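Local structure of intracellular exo-alpha-(1->5)-L-arabinofuranosidase (Bifidobacterium longum, 2Y2W) at residues Leu137-Thr142 / His374-Ile379; Thr269-Ala274 / Asp319-Ala324; Arg290-Arg295 / Ser346-Glu351; Ala315-Ala320 / Ile334-Asp339. The protein removes terminal alpha-L-arabinofuranosyl residues from branched and debranched arabinans and from arabinoxylan, contributing to the breakdown of plant cell walls. All blocks are in the same frame, centred on the assembly; numbering follows the deposited sequence.

Overall arrangement
The four contacts sample both ends of a (beta/alpha)8 barrel, in which one end carries the probable active site and the other lies away from it. Contacts 1 and 3 belong to the loops above the C-terminal ends of the strands, with centres about 16 Å apart; they meet where Trp139 CZ3 lies 3.5 Å from Trp349 CE2. In contact 1 the side chain of Trp139 is about 3 Å from that of Glu69, which probably binds the sugar. Contacts 2 and 4 lie toward the N-terminal ends of the strands, about 10 Å apart between centres, and share Asp319 and Ala320. Strand 335-341 links the levels, beginning in contact 4 and running to Glu340, the probable nucleophile.

Contact 1: Leu137-Thr142 / His374-Ile379; sequences LAWHCT and HLLEDI
Leu375 and Leu376, neighbours in sequence, meet the segment 137-142 in two ways: a methyl of the first fills a notch, and the fork of the second rests on the projecting end of a ring. Leu375 CD1 settles between the backbone of Trp139 and the thiol of Cys141: it lies 4.0 Å from Cys141 SG and 4.1 Å from Trp139 O, with Trp139 CB a little further off at 4.3 Å. Cys141 turns its sulfur to this methyl by setting SG beside its own backbone N (chi1 -64°). The two methyls of Leu376 lie one beside the other along the outer end of the indole, both on the same side of its plane, CD1 at 3.8 Å from Trp139 CZ3 and CD2 at 4.2 Å from Trp139 CH2. The two side chains cross at about a right angle, and the leucine meets the ring obliquely. Both leucines can point the same way because Leu376 has a left-handed backbone conformation, breaking the alternation of an extended chain.

The notched surface is the turn of a beta hairpin formed by strands 134-136 and 141-143, with His140 and Cys141 opposite Asp136 in a G1 beta bulge. It stands over the catalytic face of the barrel: Trp139 NE1 is hydrogen-bonded to Glu69, which by similarity binds the arabinofuranose, and Leu376 packs close to Trp344, implicated in substrate recognition in the same way. Beyond the leucines, His374 ND1 donates a nearly straight hydrogen bond of 3.0 Å to Glu377 OE1, while Arg73 forms a salt bridge with Glu377 OE2.

Contact 2: Thr269-Ala274 / Asp319-Ala324; sequences TVLTKA and DAADQA
Leu271 and Ala324 face each other between two helices that run in nearly the same direction, their axes 8.4 Å apart at the closest and inclined at 29°. Ala324 aims its methyl straight at helix 265-274, where CB meets Leu271 CB at 3.7 Å and sits equally close, 3.7 Å, to the backbone N of Thr272. Such an approach illustrates how alanine allows helices to come together backbone to backbone: the CA atoms of Thr272 and Ala324 are only 4.3 Å apart.

Leu271 also points toward its partner helix but reaches back to the preceding turn. With CG beside the backbone N (chi1 -61°) and an extended second torsion, its CD1 arrives alongside Ala321, 3.8 Å from Ala321 CA and 3.9 Å from Ala321 CB. The branched side chain thus lies against the alanines one turn apart, Ala321 and Ala324. Thr272 borders this apolar patch, with OG1 3.9 Å from Ala324 CB; that hydroxyl is hydrogen-bonded within its own helix to Lys268 O. Close by, Asn328 ND2 bonds to the carbonyl oxygens of both Thr272 and Ala324, a polar clasp between the helices.

Helices 265-274 and 307-327 are neighbours in the outer layer of the (beta/alpha)8 barrel; strand 280-287 and the short helix 297-304 separate them in the chain. Helix 227-244 covers another side of helix 265-274 through Val270 and Ala274, and Leu271 also touches Leu278 ahead of that strand.

Contact 3: Arg290-Arg295 / Ser346-Glu351; sequences RGHKTR and SDKWNE
His292 sits in a stretch without regular secondary structure, where Gly291 O receives weak bonds from the N atoms of Thr294 and Arg295, and it faces the early part of helix 347-357, which carries Asp347 and Lys348. The imidazole comes from the opposite direction to both and offers them its edge. A carbon, not a ring nitrogen, meets the carboxylate: His292 CE1 lies 3.1 Å from Asp347 OD2, near the ring plane, whereas His292 NE2 is 4.0 Å from that oxygen. This is an edge-on polar contact and not a hydrogen bond or salt bridge; the carboxylate is turned about 75° to the ring. His292 NE2 is 3.5 Å from Lys348 CE, brought there by bends at the second and fourth torsions of the lysine.

His292 and Asp347 each hold CG between the backbone N and the carbonyl carbon (chi1 73° in the histidine), which projects the two groups at one another. The rotation of the ring is also restrained by the hydrogen bond from ND1 to the backbone oxygen of Asp289, and Tyr345 meets it with planes at about 55°. The same edge thus faces both a carboxylate, which would tend to favour a positive charge on the imidazole, and an ammonium group, which would tend to oppose it.

The contact pairs adjacent beta-alpha loops, after strands 280-287 and 335-341, on the catalytic side of a (beta/alpha)8 barrel. In family 51 arabinofuranosidases this rim surrounds the substrate pocket.

Contact 4: Ala315-Ala320 / Ile334-Asp339; sequences ATVSDA and IALSFD
Val317 places CG1 opposite its backbone N (chi1 173°) and Ser318 folds OG back beside its own (chi1 -58°), so that two successive residues of helix 307-327 present a methyl and a hydroxyl to Leu336. Val317 CG1 comes within 3.9 Å of Leu336 CG and 4.0 Å of Leu336 CD1, the two side chains crossing at a slant. It therefore rests on the branch point of the leucine as well as on a methyl. Ser318 OG takes the other approach and touches the fork at its end, 3.6 Å from Leu336 CD2 and 3.9 Å from Leu336 CD1.

A hydroxyl pressed against two methyls would be costly if its polar needs were unmet, but this one is hydrogen-bonded to the carbonyl oxygen of Ile314, one turn earlier in the helix. With its hydrogen bond satisfied within the helix, the small hydroxyl can be tolerated against the methyls. Leu336 is the larger partner and, like Val317, is buried and pointed across the interface. At their closest the backbones remain well separated, with 7.3 Å between Ser318 CA and Leu336 CA, and the leucine spans the gap.

Helix 307-327 and strand 335-341 follow one another in the chain, forming the second half of the beta-alpha-beta crossover that starts with strand 280-287. Val317 also touches Cys283 of that first strand, and Leu336 touches Val402 of strand 402-408, so the packing spreads over three neighbouring strands of the barrel wall. On the helical side, Val317 reaches Glu267 of helix 265-274, and nearer the catalytic end of the strand Phe338 meets Phe313 edge-to-face.

Contact 1: Leu137-Thr142 / His374-Ile379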
loop_
_atom_site.group_PDB
_atom_site.type_symbol
_atom_site.label_atom_id
_atom_site.label_comp_id
_atom_site.label_asym_id
_atom_site.label_seq_id
_atom_site.Cartn_x
_atom_site.Cartn_y
_atom_site.Cartn_z
ATOM N N LEU D 137 -8.918 2.043 17.798
ATOM C CA LEU D 137 -7.578 2.302 18.326
ATOM C C LEU D 137 -7.395 3.737 18.808
ATOM O O LEU D 137 -6.732 3.971 19.816
ATOM C CB LEU D 137 -6.514 1.962 17.281
ATOM C CG LEU D 137 -5.868 0.574 17.314
ATOM C CD1 LEU D 137 -6.874 -0.560 17.120
ATOM C CD2 LEU D 137 -4.776 0.504 16.263
ATOM N N ALA D 138 -7.990 4.684 18.089
ATOM C CA ALA D 138 -7.809 6.114 18.361
ATOM C C ALA D 138 -8.200 6.538 19.782
ATOM O O ALA D 138 -7.460 7.273 20.438
ATOM C CB ALA D 138 -8.562 6.940 17.337
ATOM N N TRP D 139 -9.354 6.070 20.252
ATOM C CA TRP D 139 -9.887 6.476 21.556
ATOM C C TRP D 139 -9.975 5.318 22.550
ATOM O O TRP D 139 -10.484 5.479 23.661
ATOM C CB TRP D 139 -11.236 7.184 21.378
ATOM C CG TRP D 139 -11.102 8.358 20.469
ATOM C CD1 TRP D 139 -11.484 8.431 19.161
ATOM C CD2 TRP D 139 -10.484 9.613 20.779
ATOM N NE1 TRP D 139 -11.162 9.662 18.643
ATOM C CE2 TRP D 139 -10.542 10.405 19.613
ATOM C CE3 TRP D 139 -9.897 10.147 21.932
ATOM C CZ2 TRP D 139 -10.041 11.709 19.567
ATOM C CZ3 TRP D 139 -9.395 11.442 21.887
ATOM C CH2 TRP D 139 -9.472 12.209 20.711
ATOM N N HIS D 140 -9.452 4.164 22.136
ATOM C CA HIS D 140 -9.385 2.957 22.961
ATOM C C HIS D 140 -10.767 2.525 23.450
ATOM O O HIS D 140 -10.993 2.351 24.644
ATOM C CB HIS D 140 -8.406 3.145 24.129
ATOM C CG HIS D 140 -7.806 1.868 24.628
ATOM N ND1 HIS D 140 -6.863 1.161 23.914
ATOM C CD2 HIS D 140 -8.007 1.175 25.773
ATOM C CE1 HIS D 140 -6.512 0.086 24.595
ATOM N NE2 HIS D 140 -7.191 0.072 25.728
ATOM N N CYS D 141 -11.686 2.360 22.507
ATOM C CA CYS D 141 -13.056 1.980 22.824
ATOM C C CYS D 141 -13.514 0.809 21.974
ATOM O O CYS D 141 -12.996 0.593 20.878
ATOM C CB CYS D 141 -14.000 3.167 22.605
ATOM S SG CYS D 141 -13.683 4.575 23.692
ATOM N N THR D 142 -14.479 0.051 22.490
ATOM C CA THR D 142 -15.185 -0.934 21.680
ATOM C C THR D 142 -16.429 -0.299 21.058
ATOM O O THR D 142 -17.207 0.378 21.741
ATOM C CB THR D 142 -15.527 -2.245 22.448
ATOM O OG1 THR D 142 -16.531 -2.977 21.733
ATOM C CG2 THR D 142 -16.043 -1.955 23.835
ATOM N N HIS D 374 -17.156 8.687 29.093
ATOM C CA HIS D 374 -17.104 10.143 29.167
ATOM C C HIS D 374 -15.701 10.638 28.819
ATOM O O HIS D 374 -14.803 10.645 29.666
ATOM C CB HIS D 374 -17.537 10.629 30.554
ATOM C CG HIS D 374 -18.979 10.368 30.859
ATOM N ND1 HIS D 374 -19.940 11.355 30.812
ATOM C CD2 HIS D 374 -19.626 9.230 31.205
ATOM C CE1 HIS D 374 -21.116 10.837 31.121
ATOM N NE2 HIS D 374 -20.952 9.548 31.364
ATOM N N LEU D 375 -15.526 11.033 27.560
ATOM C CA LEU D 375 -14.240 11.514 27.056
ATOM C C LEU D 375 -14.373 12.910 26.468
ATOM O O LEU D 375 -15.332 13.194 25.747
ATOM C CB LEU D 375 -13.689 10.568 25.983
ATOM C CG LEU D 375 -13.245 9.150 26.361
ATOM C CD1 LEU D 375 -13.053 8.312 25.105
ATOM C CD2 LEU D 375 -11.969 9.159 27.202
ATOM N N LEU D 376 -13.405 13.770 26.785
ATOM C CA LEU D 376 -13.324 15.128 26.238
ATOM C C LEU D 376 -14.577 15.965 26.509
ATOM O O LEU D 376 -14.986 16.772 25.667
ATOM C CB LEU D 376 -13.024 15.090 24.731
ATOM C CG LEU D 376 -11.581 14.990 24.227
ATOM C CD1 LEU D 376 -10.910 13.669 24.603
ATOM C CD2 LEU D 376 -11.563 15.187 22.719
ATOM N N GLU D 377 -15.179 15.778 27.681
ATOM C CA GLU D 377 -16.407 16.493 28.030
ATOM C C GLU D 377 -16.115 17.800 28.764
ATOM O O GLU D 377 -16.469 17.967 29.933
ATOM C CB GLU D 377 -17.354 15.594 28.834
ATOM C CG GLU D 377 -17.987 14.474 28.014
ATOM C CD GLU D 377 -19.132 13.775 28.731
ATOM O OE1 GLU D 377 -19.462 14.160 29.877
ATOM O OE2 GLU D 377 -19.704 12.834 28.141
ATOM N N ASP D 378 -15.464 18.723 28.060
ATOM C CA ASP D 378 -15.073 20.007 28.630
ATOM C C ASP D 378 -16.285 20.852 28.995
ATOM O O ASP D 378 -17.237 20.960 28.217
ATOM C CB ASP D 378 -14.165 20.773 27.662
ATOM C CG ASP D 378 -12.762 20.187 27.580
ATOM O OD1 ASP D 378 -12.375 19.396 28.470
ATOM O OD2 ASP D 378 -12.037 20.528 26.620
ATOM N N ILE D 379 -16.239 21.436 30.189
ATOM C CA ILE D 379 -17.314 22.288 30.688
ATOM C C ILE D 379 -16.883 23.739 30.482
ATOM O O ILE D 379 -15.948 24.218 31.126
ATOM C CB ILE D 379 -17.638 21.999 32.183
ATOM C CG1 ILE D 379 -17.534 20.498 32.502
ATOM C CG2 ILE D 379 -19.017 22.516 32.548
ATOM C CD1 ILE D 379 -18.663 19.630 31.932
#

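Contact 2: Thr269-Ala274 / Asp319-Ala324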
loop_
_atom_site.group_PDB
_atom_site.type_symbol
_atom_site.label_atom_id
_atom_site.label_comp_id
_atom_site.label_asym_id
_atom_site.label_seq_id
_atom_site.Cartn_x
_atom_site.Cartn_y
_atom_site.Cartn_z
ATOM N N THR D 269 3.180 20.833 -0.871
ATOM C CA THR D 269 3.507 19.576 -1.544
ATOM C C THR D 269 2.248 18.813 -1.963
ATOM O O THR D 269 2.133 18.378 -3.112
ATOM C CB THR D 269 4.396 18.678 -0.655
ATOM O OG1 THR D 269 5.508 19.436 -0.167
ATOM C CG2 THR D 269 4.918 17.477 -1.440
ATOM N N VAL D 270 1.310 18.672 -1.029
ATOM C CA VAL D 270 0.079 17.913 -1.252
ATOM C C VAL D 270 -0.808 18.557 -2.321
ATOM O O VAL D 270 -1.230 17.886 -3.268
ATOM C CB VAL D 270 -0.696 17.692 0.081
ATOM C CG1 VAL D 270 -2.142 17.248 -0.167
ATOM C CG2 VAL D 270 0.036 16.681 0.952
ATOM N N LEU D 271 -1.067 19.855 -2.180
ATOM C CA LEU D 271 -1.952 20.563 -3.105
ATOM C C LEU D 271 -1.361 20.725 -4.507
ATOM O O LEU D 271 -2.098 20.681 -5.483
ATOM C CB LEU D 271 -2.394 21.919 -2.535
ATOM C CG LEU D 271 -3.185 21.923 -1.217
ATOM C CD1 LEU D 271 -3.441 23.348 -0.749
ATOM C CD2 LEU D 271 -4.497 21.146 -1.319
ATOM N N THR D 272 -0.044 20.895 -4.605
ATOM C CA THR D 272 0.622 21.035 -5.906
ATOM C C THR D 272 0.395 19.809 -6.795
ATOM O O THR D 272 0.093 19.948 -7.981
ATOM C CB THR D 272 2.145 21.317 -5.755
ATOM O OG1 THR D 272 2.334 22.554 -5.057
ATOM C CG2 THR D 272 2.833 21.410 -7.114
ATOM N N LYS D 273 0.526 18.619 -6.213
ATOM C CA LYS D 273 0.371 17.374 -6.961
ATOM C C LYS D 273 -1.089 17.059 -7.280
ATOM O O LYS D 273 -1.418 16.716 -8.418
ATOM C CB LYS D 273 1.021 16.205 -6.212
ATOM C CG LYS D 273 1.214 14.957 -7.065
ATOM C CD LYS D 273 2.212 14.002 -6.436
ATOM C CE LYS D 273 2.476 12.806 -7.338
ATOM N NZ LYS D 273 3.497 11.888 -6.756
ATOM N N ALA D 274 -1.960 17.188 -6.284
ATOM C CA ALA D 274 -3.351 16.758 -6.420
ATOM C C ALA D 274 -4.312 17.885 -6.809
ATOM O O ALA D 274 -5.531 17.706 -6.758
ATOM C CB ALA D 274 -3.811 16.077 -5.142
ATOM N N ASP D 319 -1.764 31.067 1.080
ATOM C CA ASP D 319 -0.556 31.291 0.292
ATOM C C ASP D 319 -0.026 29.976 -0.278
ATOM O O ASP D 319 0.434 29.924 -1.424
ATOM C CB ASP D 319 0.506 31.979 1.153
ATOM C CG ASP D 319 1.775 32.287 0.384
ATOM O OD1 ASP D 319 1.713 33.062 -0.598
ATOM O OD2 ASP D 319 2.840 31.758 0.771
ATOM N N ALA D 320 -0.102 28.922 0.532
ATOM C CA ALA D 320 0.264 27.570 0.113
ATOM C C ALA D 320 -0.683 27.049 -0.967
ATOM O O ALA D 320 -0.247 26.413 -1.929
ATOM C CB ALA D 320 0.281 26.633 1.311
ATOM N N ALA D 321 -1.975 27.329 -0.800
ATOM C CA ALA D 321 -2.992 26.967 -1.784
ATOM C C ALA D 321 -2.851 27.770 -3.081
ATOM O O ALA D 321 -3.099 27.242 -4.169
ATOM C CB ALA D 321 -4.383 27.143 -1.196
ATOM N N ASP D 322 -2.450 29.036 -2.954
ATOM C CA ASP D 322 -2.224 29.914 -4.105
ATOM C C ASP D 322 -1.059 29.438 -4.961
ATOM O O ASP D 322 -1.159 29.415 -6.191
ATOM C CB ASP D 322 -1.970 31.359 -3.657
ATOM C CG ASP D 322 -3.237 32.072 -3.209
ATOM O OD1 ASP D 322 -4.348 31.608 -3.545
ATOM O OD2 ASP D 322 -3.117 33.107 -2.516
ATOM N N GLN D 323 0.039 29.058 -4.309
ATOM C CA GLN D 323 1.240 28.609 -5.014
ATOM C C GLN D 323 1.042 27.280 -5.734
ATOM O O GLN D 323 1.739 26.991 -6.709
ATOM C CB GLN D 323 2.448 28.542 -4.075
ATOM C CG GLN D 323 3.047 29.905 -3.745
ATOM C CD GLN D 323 4.553 29.857 -3.556
ATOM O OE1 GLN D 323 5.068 29.063 -2.767
ATOM N NE2 GLN D 323 5.269 30.715 -4.279
ATOM N N ALA D 324 0.080 26.490 -5.259
ATOM C CA ALA D 324 -0.276 25.227 -5.901
ATOM C C ALA D 324 -1.008 25.466 -7.225
ATOM O O ALA D 324 -0.737 24.788 -8.217
ATOM C CB ALA D 324 -1.116 24.372 -4.966
#

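Contact 3: Arg290-Arg295 / Ser346-Glu351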
loop_
_atom_site.group_PDB
_atom_site.type_symbol
_atom_site.label_atom_id
_atom_site.label_comp_id
_atom_site.label_asym_id
_atom_site.label_seq_id
_atom_site.Cartn_x
_atom_site.Cartn_y
_atom_site.Cartn_z
ATOM N N ARG D 290 -3.896 27.664 28.838
ATOM C CA ARG D 290 -2.796 26.793 29.265
ATOM C C ARG D 290 -2.508 26.861 30.765
ATOM O O ARG D 290 -1.913 25.939 31.330
ATOM C CB ARG D 290 -1.521 27.084 28.464
ATOM C CG ARG D 290 -1.620 26.710 26.990
ATOM C CD ARG D 290 -0.267 26.774 26.299
ATOM N NE ARG D 290 -0.403 26.884 24.847
ATOM C CZ ARG D 290 -0.477 25.851 24.009
ATOM N NH1 ARG D 290 -0.426 24.605 24.465
ATOM N NH2 ARG D 290 -0.603 26.069 22.708
ATOM N N GLY D 291 -2.930 27.951 31.401
ATOM C CA GLY D 291 -2.781 28.108 32.843
ATOM C C GLY D 291 -4.117 28.216 33.550
ATOM O O GLY D 291 -4.277 29.032 34.457
ATOM N N HIS D 292 -5.074 27.389 33.136
ATOM C CA HIS D 292 -6.412 27.399 33.723
ATOM C C HIS D 292 -6.424 26.724 35.094
ATOM O O HIS D 292 -7.293 27.001 35.926
ATOM C CB HIS D 292 -7.424 26.744 32.778
ATOM C CG HIS D 292 -7.298 25.255 32.688
ATOM N ND1 HIS D 292 -6.287 24.633 31.990
ATOM C CD2 HIS D 292 -8.065 24.264 33.204
ATOM C CE1 HIS D 292 -6.431 23.324 32.084
ATOM N NE2 HIS D 292 -7.502 23.073 32.815
ATOM N N LYS D 293 -5.452 25.840 35.313
ATOM C CA LYS D 293 -5.266 25.159 36.596
ATOM C C LYS D 293 -4.790 26.109 37.702
ATOM O O LYS D 293 -5.059 25.881 38.882
ATOM C CB LYS D 293 -4.306 23.968 36.446
ATOM C CG LYS D 293 -3.296 24.078 35.293
ATOM C CD LYS D 293 -2.048 24.885 35.660
ATOM C CE LYS D 293 -0.885 23.987 36.088
ATOM N NZ LYS D 293 -1.092 23.337 37.415
ATOM N N THR D 294 -4.095 27.172 37.302
ATOM C CA THR D 294 -3.570 28.181 38.223
ATOM C C THR D 294 -4.413 29.459 38.162
ATOM O O THR D 294 -4.406 30.265 39.098
ATOM C CB THR D 294 -2.083 28.506 37.899
ATOM O OG1 THR D 294 -1.310 27.300 37.923
ATOM C CG2 THR D 294 -1.487 29.497 38.900
ATOM N N ARG D 295 -5.152 29.619 37.063
ATOM C CA ARG D 295 -5.899 30.845 36.756
ATOM C C ARG D 295 -4.945 32.010 36.488
ATOM O O ARG D 295 -5.202 33.149 36.893
ATOM C CB ARG D 295 -6.902 31.192 37.865
ATOM C CG ARG D 295 -8.125 30.290 37.913
ATOM C CD ARG D 295 -8.832 30.413 39.252
ATOM N NE ARG D 295 -10.184 29.864 39.215
ATOM C CZ ARG D 295 -11.293 30.596 39.136
ATOM N NH1 ARG D 295 -11.226 31.922 39.089
ATOM N NH2 ARG D 295 -12.476 29.999 39.109
ATOM N N SER D 346 -6.697 20.250 25.793
ATOM C CA SER D 346 -6.066 19.011 25.339
ATOM C C SER D 346 -5.040 18.423 26.309
ATOM O O SER D 346 -4.524 17.326 26.081
ATOM C CB SER D 346 -5.443 19.210 23.953
ATOM O OG SER D 346 -4.609 20.355 23.922
ATOM N N ASP D 347 -4.755 19.145 27.391
ATOM C CA ASP D 347 -3.833 18.667 28.423
ATOM C C ASP D 347 -4.371 17.459 29.196
ATOM O O ASP D 347 -3.595 16.616 29.657
ATOM C CB ASP D 347 -3.434 19.798 29.380
ATOM C CG ASP D 347 -4.628 20.543 29.955
ATOM O OD1 ASP D 347 -5.710 20.548 29.333
ATOM O OD2 ASP D 347 -4.472 21.145 31.039
ATOM N N LYS D 348 -5.696 17.381 29.322
ATOM C CA LYS D 348 -6.368 16.242 29.955
ATOM C C LYS D 348 -6.167 14.953 29.152
ATOM O O LYS D 348 -5.968 13.881 29.727
ATOM C CB LYS D 348 -7.869 16.525 30.134
ATOM C CG LYS D 348 -8.244 17.416 31.331
ATOM C CD LYS D 348 -7.873 18.883 31.115
ATOM C CE LYS D 348 -8.515 19.795 32.150
ATOM N NZ LYS D 348 -9.878 20.240 31.741
ATOM N N TRP D 349 -6.227 15.064 27.828
ATOM C CA TRP D 349 -5.992 13.925 26.942
ATOM C C TRP D 349 -4.498 13.617 26.812
ATOM O O TRP D 349 -4.108 12.450 26.700
ATOM C CB TRP D 349 -6.629 14.161 25.567
ATOM C CG TRP D 349 -6.326 13.090 24.553
ATOM C CD1 TRP D 349 -5.559 13.221 23.430
ATOM C CD2 TRP D 349 -6.774 11.726 24.575
ATOM N NE1 TRP D 349 -5.504 12.027 22.750
ATOM C CE2 TRP D 349 -6.239 11.093 23.431
ATOM C CE3 TRP D 349 -7.575 10.979 25.451
ATOM C CZ2 TRP D 349 -6.480 9.743 23.136
ATOM C CZ3 TRP D 349 -7.814 9.635 25.159
ATOM C CH2 TRP D 349 -7.265 9.034 24.010
ATOM N N ASN D 350 -3.672 14.662 26.835
ATOM C CA ASN D 350 -2.214 14.514 26.790
ATOM C C ASN D 350 -1.634 13.785 28.004
ATOM O O ASN D 350 -0.658 13.041 27.873
ATOM C CB ASN D 350 -1.531 15.875 26.617
ATOM C CG ASN D 350 -1.538 16.358 25.176
ATOM O OD1 ASN D 350 -1.401 15.569 24.240
ATOM N ND2 ASN D 350 -1.684 17.666 24.992
ATOM N N GLU D 351 -2.234 14.003 29.175
ATOM C CA GLU D 351 -1.828 13.309 30.400
ATOM C C GLU D 351 -2.322 11.857 30.419
ATOM O O GLU D 351 -1.703 10.993 31.042
ATOM C CB GLU D 351 -2.289 14.073 31.655
ATOM C CG GLU D 351 -3.802 14.079 31.903
ATOM C CD GLU D 351 -4.233 15.019 33.021
ATOM O OE1 GLU D 351 -3.639 16.114 33.157
ATOM O OE2 GLU D 351 -5.181 14.668 33.759
#

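Contact 4: Ala315-Ala320 / Ile334-Asp339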
loop_
_atom_site.group_PDB
_atom_site.type_symbol
_atom_site.label_atom_id
_atom_site.label_comp_id
_atom_site.label_asym_id
_atom_site.label_seq_id
_atom_site.Cartn_x
_atom_site.Cartn_y
_atom_site.Cartn_z
ATOM N N ALA D 315 -3.796 32.923 6.500
ATOM C CA ALA D 315 -2.857 33.566 5.577
ATOM C C ALA D 315 -1.854 32.578 4.982
ATOM O O ALA D 315 -1.620 32.583 3.773
ATOM C CB ALA D 315 -2.128 34.716 6.270
ATOM N N THR D 316 -1.288 31.727 5.836
ATOM C CA THR D 316 -0.238 30.787 5.443
ATOM C C THR D 316 -0.768 29.657 4.558
ATOM O O THR D 316 -0.128 29.285 3.567
ATOM C CB THR D 316 0.476 30.188 6.681
ATOM O OG1 THR D 316 0.749 31.226 7.627
ATOM C CG2 THR D 316 1.785 29.517 6.288
ATOM N N VAL D 317 -1.930 29.116 4.917
ATOM C CA VAL D 317 -2.542 28.030 4.150
ATOM C C VAL D 317 -3.016 28.531 2.782
ATOM O O VAL D 317 -2.823 27.853 1.769
ATOM C CB VAL D 317 -3.690 27.345 4.935
ATOM C CG1 VAL D 317 -4.431 26.338 4.062
ATOM C CG2 VAL D 317 -3.141 26.654 6.171
ATOM N N SER D 318 -3.613 29.721 2.764
ATOM C CA SER D 318 -4.043 30.364 1.521
ATOM C C SER D 318 -2.878 30.561 0.556
ATOM O O SER D 318 -2.990 30.253 -0.633
ATOM C CB SER D 318 -4.705 31.709 1.812
ATOM O OG SER D 318 -5.821 31.546 2.669
ATOM N N ASP D 319 -1.764 31.067 1.080
ATOM C CA ASP D 319 -0.556 31.291 0.292
ATOM C C ASP D 319 -0.026 29.976 -0.278
ATOM O O ASP D 319 0.434 29.924 -1.424
ATOM C CB ASP D 319 0.506 31.979 1.153
ATOM C CG ASP D 319 1.775 32.287 0.384
ATOM O OD1 ASP D 319 1.713 33.062 -0.598
ATOM O OD2 ASP D 319 2.840 31.758 0.771
ATOM N N ALA D 320 -0.102 28.922 0.532
ATOM C CA ALA D 320 0.264 27.570 0.113
ATOM C C ALA D 320 -0.683 27.049 -0.967
ATOM O O ALA D 320 -0.247 26.413 -1.929
ATOM C CB ALA D 320 0.281 26.633 1.311
ATOM N N ILE D 334 -8.407 26.813 -4.726
ATOM C CA ILE D 334 -8.695 25.860 -3.666
ATOM C C ILE D 334 -9.188 26.648 -2.458
ATOM O O ILE D 334 -8.457 27.476 -1.910
ATOM C CB ILE D 334 -7.438 25.038 -3.261
ATOM C CG1 ILE D 334 -6.789 24.351 -4.476
ATOM C CG2 ILE D 334 -7.764 24.048 -2.133
ATOM C CD1 ILE D 334 -7.659 23.332 -5.195
ATOM N N ALA D 335 -10.432 26.396 -2.059
ATOM C CA ALA D 335 -11.002 27.025 -0.869
ATOM C C ALA D 335 -10.495 26.352 0.407
ATOM O O ALA D 335 -10.036 25.207 0.381
ATOM C CB ALA D 335 -12.522 26.998 -0.925
ATOM N N LEU D 336 -10.576 27.077 1.518
ATOM C CA LEU D 336 -10.161 26.557 2.812
ATOM C C LEU D 336 -11.340 25.957 3.559
ATOM O O LEU D 336 -12.456 26.488 3.510
ATOM C CB LEU D 336 -9.514 27.662 3.653
ATOM C CG LEU D 336 -7.994 27.857 3.602
ATOM C CD1 LEU D 336 -7.464 28.060 2.182
ATOM C CD2 LEU D 336 -7.597 29.024 4.493
ATOM N N SER D 337 -11.082 24.848 4.248
ATOM C CA SER D 337 -12.097 24.166 5.041
ATOM C C SER D 337 -11.623 23.978 6.480
ATOM O O SER D 337 -10.886 23.035 6.784
ATOM C CB SER D 337 -12.451 22.814 4.412
ATOM O OG SER D 337 -13.487 22.165 5.130
ATOM N N PHE D 338 -12.044 24.883 7.360
ATOM C CA PHE D 338 -11.738 24.787 8.786
ATOM C C PHE D 338 -12.596 23.718 9.464
ATOM O O PHE D 338 -13.400 24.015 10.349
ATOM C CB PHE D 338 -11.922 26.147 9.466
ATOM C CG PHE D 338 -10.633 26.850 9.772
ATOM C CD1 PHE D 338 -10.004 27.631 8.810
ATOM C CD2 PHE D 338 -10.044 26.729 11.028
ATOM C CE1 PHE D 338 -8.808 28.281 9.095
ATOM C CE2 PHE D 338 -8.850 27.374 11.323
ATOM C CZ PHE D 338 -8.231 28.153 10.356
ATOM N N ASP D 339 -12.396 22.467 9.053
ATOM C CA ASP D 339 -13.286 21.372 9.437
ATOM C C ASP D 339 -13.085 20.832 10.856
ATOM O O ASP D 339 -13.835 19.962 11.303
ATOM C CB ASP D 339 -13.276 20.245 8.388
ATOM C CG ASP D 339 -11.878 19.741 8.058
ATOM O OD1 ASP D 339 -10.900 20.147 8.721
ATOM O OD2 ASP D 339 -11.765 18.925 7.117
#